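Local coordinates for protein subdomain of Desmoplakin Carboxy-Terminal domain (DPCT) (Homo sapiens, PDB 1LM5) that forms part of the intermediate filament-binding carboxy-terminal region of desmoplakin, built of plakin repeats and probably helping to anchor filaments at cell junctions, at residues P82-K85 / A86-F90; K97-A101 / A102-K106; G115-F118 / L119-Y123. One frame throughout, in Å; residues are numbered along the deposited sequence.

Contact 1: residues P82-K85 / A86-F90; sequences PAQK and AFIGF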
# COMPACT_ATOMS: atom_id res chain seq x y z
N PRO B 82 -5.66 0.80 -19.51
CA PRO B 82 -6.72 1.29 -18.62
C PRO B 82 -6.57 0.73 -17.20
O PRO B 82 -6.77 1.45 -16.22
CB PRO B 82 -8.00 0.80 -19.28
CG PRO B 82 -7.63 0.75 -20.75
CD PRO B 82 -6.23 0.15 -20.71
N ALA B 83 -6.22 -0.55 -17.08
CA ALA B 83 -6.03 -1.17 -15.77
C ALA B 83 -4.89 -0.48 -15.01
O ALA B 83 -4.98 -0.26 -13.80
CB ALA B 83 -5.71 -2.66 -15.92
N GLN B 84 -3.82 -0.16 -15.72
CA GLN B 84 -2.70 0.51 -15.08
C GLN B 84 -3.19 1.88 -14.63
O GLN B 84 -2.86 2.34 -13.55
CB GLN B 84 -1.51 0.66 -16.03
CG GLN B 84 -0.28 1.26 -15.35
CD GLN B 84 0.99 1.12 -16.17
OE1 GLN B 84 1.10 1.68 -17.27
NE2 GLN B 84 1.96 0.37 -15.64
N LYS B 85 -3.99 2.52 -15.48
CA LYS B 85 -4.53 3.83 -15.14
C LYS B 85 -5.41 3.73 -13.91
O LYS B 85 -5.51 4.68 -13.14
CB LYS B 85 -5.34 4.40 -16.31
CG LYS B 85 -4.50 5.04 -17.39
CD LYS B 85 -5.38 5.59 -18.50
CE LYS B 85 -4.55 6.17 -19.64
NZ LYS B 85 -3.69 7.29 -19.17
N ALA B 86 -6.05 2.58 -13.72
CA ALA B 86 -6.92 2.38 -12.56
C ALA B 86 -6.09 2.49 -11.30
O ALA B 86 -6.62 2.70 -10.21
CB ALA B 86 -7.59 1.02 -12.63
N PHE B 87 -4.78 2.33 -11.44
CA PHE B 87 -3.92 2.45 -10.28
C PHE B 87 -3.24 3.81 -10.22
O PHE B 87 -3.30 4.51 -9.21
CB PHE B 87 -2.83 1.38 -10.28
CG PHE B 87 -1.99 1.41 -9.06
CD1 PHE B 87 -2.43 0.81 -7.89
CD2 PHE B 87 -0.78 2.09 -9.05
CE1 PHE B 87 -1.68 0.89 -6.72
CE2 PHE B 87 -0.02 2.17 -7.89
CZ PHE B 87 -0.47 1.57 -6.72
N ILE B 88 -2.58 4.19 -11.31
CA ILE B 88 -1.87 5.46 -11.34
C ILE B 88 -2.83 6.64 -11.35
O ILE B 88 -2.49 7.73 -10.90
CB ILE B 88 -0.93 5.55 -12.55
CG1 ILE B 88 -1.70 5.26 -13.84
CG2 ILE B 88 0.22 4.57 -12.39
CD1 ILE B 88 -0.83 5.24 -15.10
N GLY B 89 -4.03 6.41 -11.88
CA GLY B 89 -5.02 7.46 -11.95
C GLY B 89 -5.28 7.92 -13.37
O GLY B 89 -4.39 7.89 -14.22
N PHE B 90 -6.52 8.32 -13.64
CA PHE B 90 -6.87 8.81 -14.95
C PHE B 90 -6.69 10.32 -14.91
O PHE B 90 -7.12 10.98 -13.96
CB PHE B 90 -8.31 8.44 -15.31
CG PHE B 90 -8.51 6.97 -15.54
CD1 PHE B 90 -8.66 6.10 -14.48
CD2 PHE B 90 -8.52 6.46 -16.83
CE1 PHE B 90 -8.82 4.73 -14.68
CE2 PHE B 90 -8.67 5.08 -17.05
CZ PHE B 90 -8.82 4.22 -15.97

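Contact 2: residues K97-A101 / A102-K106; sequences KKMSA and AEAVK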
# COMPACT_ATOMS: atom_id res chain seq x y z
N LYS B 97 -5.64 16.65 -10.97
CA LYS B 97 -6.37 15.89 -9.96
C LYS B 97 -6.85 14.59 -10.58
O LYS B 97 -7.98 14.49 -11.06
CB LYS B 97 -7.57 16.70 -9.46
CG LYS B 97 -8.28 16.10 -8.26
CD LYS B 97 -7.37 16.11 -7.03
CE LYS B 97 -8.09 15.54 -5.81
NZ LYS B 97 -9.31 16.33 -5.45
N LYS B 98 -5.98 13.58 -10.57
CA LYS B 98 -6.26 12.28 -11.15
C LYS B 98 -7.56 11.62 -10.68
O LYS B 98 -7.93 11.70 -9.51
CB LYS B 98 -5.08 11.34 -10.86
CG LYS B 98 -3.77 11.84 -11.44
CD LYS B 98 -2.58 11.30 -10.66
CE LYS B 98 -2.57 11.87 -9.24
NZ LYS B 98 -1.47 11.30 -8.40
N MET B 99 -8.26 10.98 -11.61
CA MET B 99 -9.50 10.30 -11.30
C MET B 99 -9.23 8.84 -10.97
O MET B 99 -8.37 8.22 -11.59
CB MET B 99 -10.46 10.32 -12.49
CG MET B 99 -10.96 11.67 -12.95
SD MET B 99 -12.29 11.35 -14.14
CE MET B 99 -11.35 10.89 -15.60
N SER B 100 -9.96 8.31 -10.01
CA SER B 100 -9.83 6.90 -9.65
C SER B 100 -10.68 6.14 -10.69
O SER B 100 -11.40 6.75 -11.48
CB SER B 100 -10.39 6.66 -8.25
OG SER B 100 -11.76 6.99 -8.19
N ALA B 101 -10.59 4.82 -10.70
CA ALA B 101 -11.36 4.04 -11.66
C ALA B 101 -12.85 4.36 -11.60
O ALA B 101 -13.49 4.58 -12.64
CB ALA B 101 -11.15 2.56 -11.41
N ALA B 102 -13.41 4.40 -10.40
CA ALA B 102 -14.83 4.67 -10.22
C ALA B 102 -15.25 5.99 -10.86
O ALA B 102 -16.27 6.06 -11.55
CB ALA B 102 -15.18 4.70 -8.74
N GLU B 103 -14.45 7.03 -10.62
CA GLU B 103 -14.72 8.35 -11.17
C GLU B 103 -14.62 8.28 -12.68
O GLU B 103 -15.46 8.84 -13.39
CB GLU B 103 -13.71 9.35 -10.61
CG GLU B 103 -13.57 9.31 -9.10
CD GLU B 103 -12.46 10.21 -8.57
OE1 GLU B 103 -12.66 11.44 -8.52
OE2 GLU B 103 -11.38 9.68 -8.22
N ALA B 104 -13.60 7.58 -13.18
CA ALA B 104 -13.40 7.46 -14.62
C ALA B 104 -14.61 6.84 -15.30
O ALA B 104 -14.93 7.19 -16.44
CB ALA B 104 -12.16 6.62 -14.90
N VAL B 105 -15.25 5.90 -14.62
CA VAL B 105 -16.43 5.26 -15.19
C VAL B 105 -17.51 6.32 -15.27
O VAL B 105 -18.19 6.46 -16.29
CB VAL B 105 -16.94 4.11 -14.31
CG1 VAL B 105 -18.27 3.61 -14.84
CG2 VAL B 105 -15.93 2.97 -14.32
N LYS B 106 -17.66 7.08 -14.19
CA LYS B 106 -18.67 8.12 -14.14
C LYS B 106 -18.53 9.10 -15.30
O LYS B 106 -19.53 9.50 -15.90
CB LYS B 106 -18.59 8.90 -12.83
CG LYS B 106 -19.28 8.23 -11.65
CD LYS B 106 -19.31 9.13 -10.41
CE LYS B 106 -20.11 10.42 -10.63
NZ LYS B 106 -19.47 11.37 -11.58

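Contact 3: residues G115-F118 / L119-Y123; sequences GQRF and LEFQY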
# COMPACT_ATOMS: atom_id res chain seq x y z
N GLY B 115 -14.15 -0.68 -15.63
CA GLY B 115 -14.08 0.00 -14.35
C GLY B 115 -14.47 -0.91 -13.21
O GLY B 115 -13.80 -0.97 -12.18
N GLN B 116 -15.57 -1.64 -13.40
CA GLN B 116 -16.06 -2.55 -12.38
C GLN B 116 -15.08 -3.67 -12.09
O GLN B 116 -14.90 -4.06 -10.94
CB GLN B 116 -17.40 -3.15 -12.80
CG GLN B 116 -18.57 -2.38 -12.26
CD GLN B 116 -18.53 -2.25 -10.75
OE1 GLN B 116 -18.62 -3.24 -10.02
NE2 GLN B 116 -18.38 -1.03 -10.29
N ARG B 117 -14.45 -4.19 -13.13
CA ARG B 117 -13.47 -5.25 -12.96
C ARG B 117 -12.37 -4.71 -12.07
O ARG B 117 -11.96 -5.35 -11.10
CB ARG B 117 -12.83 -5.64 -14.29
CG ARG B 117 -13.66 -6.47 -15.22
CD ARG B 117 -12.74 -7.29 -16.12
NE ARG B 117 -11.87 -6.46 -16.96
CZ ARG B 117 -12.27 -5.80 -18.04
NH1 ARG B 117 -13.54 -5.87 -18.43
NH2 ARG B 117 -11.41 -5.08 -18.74
N PHE B 118 -11.88 -3.53 -12.42
CA PHE B 118 -10.77 -2.92 -11.71
C PHE B 118 -11.10 -2.67 -10.25
O PHE B 118 -10.32 -2.99 -9.36
CB PHE B 118 -10.37 -1.64 -12.42
CG PHE B 118 -10.01 -1.83 -13.87
CD1 PHE B 118 -10.00 -0.74 -14.74
CD2 PHE B 118 -9.67 -3.09 -14.37
CE1 PHE B 118 -9.65 -0.89 -16.08
CE2 PHE B 118 -9.32 -3.25 -15.71
CZ PHE B 118 -9.31 -2.14 -16.57
N LEU B 119 -12.27 -2.09 -10.00
CA LEU B 119 -12.68 -1.83 -8.62
C LEU B 119 -12.73 -3.13 -7.83
O LEU B 119 -12.30 -3.18 -6.67
CB LEU B 119 -14.05 -1.16 -8.60
CG LEU B 119 -14.08 0.21 -9.26
CD1 LEU B 119 -15.53 0.71 -9.33
CD2 LEU B 119 -13.22 1.16 -8.47
N GLU B 120 -13.25 -4.17 -8.44
CA GLU B 120 -13.35 -5.45 -7.77
C GLU B 120 -11.98 -6.06 -7.50
O GLU B 120 -11.73 -6.58 -6.42
CB GLU B 120 -14.19 -6.40 -8.59
CG GLU B 120 -15.62 -5.89 -8.73
CD GLU B 120 -16.42 -6.68 -9.71
OE1 GLU B 120 -15.81 -7.43 -10.51
OE2 GLU B 120 -17.66 -6.54 -9.70
N PHE B 121 -11.11 -5.98 -8.50
CA PHE B 121 -9.77 -6.50 -8.35
C PHE B 121 -9.12 -5.83 -7.15
O PHE B 121 -8.51 -6.49 -6.32
CB PHE B 121 -8.94 -6.18 -9.59
CG PHE B 121 -9.35 -6.93 -10.82
CD1 PHE B 121 -9.10 -6.39 -12.08
CD2 PHE B 121 -9.94 -8.19 -10.73
CE1 PHE B 121 -9.43 -7.10 -13.24
CE2 PHE B 121 -10.28 -8.91 -11.88
CZ PHE B 121 -10.02 -8.36 -13.14
N GLN B 122 -9.24 -4.51 -7.08
CA GLN B 122 -8.64 -3.78 -5.98
C GLN B 122 -9.30 -4.16 -4.67
O GLN B 122 -8.64 -4.52 -3.70
CB GLN B 122 -8.76 -2.26 -6.21
CG GLN B 122 -8.01 -1.78 -7.44
CD GLN B 122 -8.23 -0.30 -7.73
OE1 GLN B 122 -9.10 0.34 -7.14
NE2 GLN B 122 -7.45 0.24 -8.67
N TYR B 123 -10.63 -4.09 -4.66
CA TYR B 123 -11.38 -4.41 -3.47
C TYR B 123 -10.99 -5.76 -2.87
O TYR B 123 -10.68 -5.86 -1.68
CB TYR B 123 -12.87 -4.41 -3.79
CG TYR B 123 -13.72 -4.59 -2.57
CD1 TYR B 123 -13.96 -3.53 -1.71
CD2 TYR B 123 -14.27 -5.83 -2.26
CE1 TYR B 123 -14.71 -3.70 -0.56
CE2 TYR B 123 -15.02 -6.01 -1.12
CZ TYR B 123 -15.24 -4.94 -0.27
OH TYR B 123 -15.98 -5.11 0.88
O HOH W 1 -13.48 -8.22 -11.22

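Contact 1: residues P82-K85 / A86-F90
Lys85 lies across the ring of Phe90 at the point where the chain leaves helix 74-88. The aliphatic part of the lysine does the touching: its CB sits 3.6 Å from the centroid of the Phe90 ring and 17° off the ring normal, a CH-pi contact over one face. CD of Lys85 comes back to the rim, 3.6 Å from Phe90 CE2; the chain stays extended as far as CE and crosses the ring at about a right angle. CZ, the ring atom farthest from Phe90 CB, also approaches Pro82 O obliquely at 3.5 Å.

On another flank of the turn Ile88 reaches back over the preceding residues. Its chi1 of 53° tucks CG1 against the helix, and this brings it to 3.4 Å from Lys85 CA. CD1 of Ile88 then reaches CG of Gln84 at 4.0 Å.

Behind these side chains the last helical bonds fix the backbone. Gln84 O takes two donors: Ile88 N at 2.9 Å, almost straight, and Phe87 N from above the carbonyl plane. Lys85 O accepts Gly89 N at 2.6 Å, and there the helix stops. Gly89 has phi at 111°; the chain turns away there, and the Phe90 side chain comes back against the helix. Farther out, Leu110 also packs on the Phe90 ring, while Ala86 faces Phe118 of helix 112-124. The arrangement is that of a helix C-terminus ended by a glycine with positive phi and followed by an aromatic residue laid along the last turn, here in a plakin-repeat domain.

Contact 2: residues K97-A101 / A102-K106
Glu103 reaches back, extended beyond CG, to Ser100, and a single carboxylate oxygen, OE2, takes both bonds. The backbone N of Ser100 gives one, 2.7 Å from Glu103 OE2 and coming from above the carboxylate plane, 50° out of it. The other comes from the hydroxyl: Ser100 OG donates, also at 2.7 Å, to Glu103 OE2, which receives it on its anti lone pair. The two donors therefore approach in different directions and should limit rotation of the carboxylate. Ser100 chi1 of 62° swings OG to the side where the glutamate arrives. Two donors beside a helix N-terminus would probably favour the charged form of the acid.

Met99 lies against the same turn through hydrocarbon. Its CB rests on Glu103 CB at 3.9 Å, and the bend at its last torsion takes CE to 4.4 Å from Ala104 CB. The first helical i to i+4 bond runs from Ala104 N to Ser100 O, 2.9 Å long. Phe147 packs on both Ser100 and Glu103, and the amine of Lys98 is held by Pro131 O.

This is a Ser-x-x-Glu helix start: the acid three residues on takes the N-cap amide as in a capping box, although the serine hydroxyl here turns to the carboxylate, and Met99 with Ala104 adds the hydrophobic staple.

Contact 3: residues G115-F118 / L119-Y123
Side chains one turn apart on helix 112-124, among them Arg117 with Phe121 and Gln116 with Glu120, make a largely buried intrahelical contact, its centre about 7 Å from the centre of the chain. Four regular backbone bonds support it, the shortest from Phe121 N to Arg117 O at 2.8 Å. That carbonyl O also lies against one face of the Phe121 ring, 3.0 Å from its plane and offset toward the rim. Phe121 chi1 of -70° leans the ring back over the preceding turn, and its CE1 comes 3.8 Å from Arg117 CB. The arginine chain runs beside the ring, with Phe121 CE1 at the edge of the guanidinium and the two planes 58° apart; the guanidinium goes on to a salt bridge with Glu44.

Residues 119-123 fall within a plectin (plakin) repeat sequence range, and helix 112-124 packs against its neighbours: Phe118 faces helices 74-88 and 36-47, and Leu119 meets Leu156 of helix 150-157. In the assembly, Tyr123 makes a cation-pi contact with Arg151 of the second subunit. Within the helix, Phe118 offers its ring edge to Phe121, Phe118 CD2 to Phe121 CD1 at 4.1 Å.

On another side Glu120 runs extended past Gln116, its CG 3.0 Å from Gln116 O. The amide and carboxylate stand at 90° to each other, Gln116 OE1 and Glu120 OE2 being two acceptors that do not bond, while Gln116 NE2 rests 3.5 Å from Leu119 CD1. A water donates to Glu120 OE1 at 2.6 Å and also to Arg117 O, tying the carboxylate to the backbone of the turn before.

How the contacts relate
The three contacts follow one another along the chain and pack together, their centres 9 to 12 Å apart. Contacts 1 and 2 are closest, about 9 Å between centres: a probable hydrogen bond from Met99 N to Phe90 O, 2.6 Å, joins the chain after the helix end to the chain before the next helix start, and Phe90 CD1 touches Ala104 CB at 3.6 Å. Contact 3 borders both. Phe118 CZ lies 3.5 Å from Ala83 CA, and Gln122 NE2 probably bonds to Ala86 O at 3.0 Å. Toward contact 2, Val105 CG2 packs on Gly115 CA at 3.5 Å, and Leu119 CD2 meets Ala101 CB.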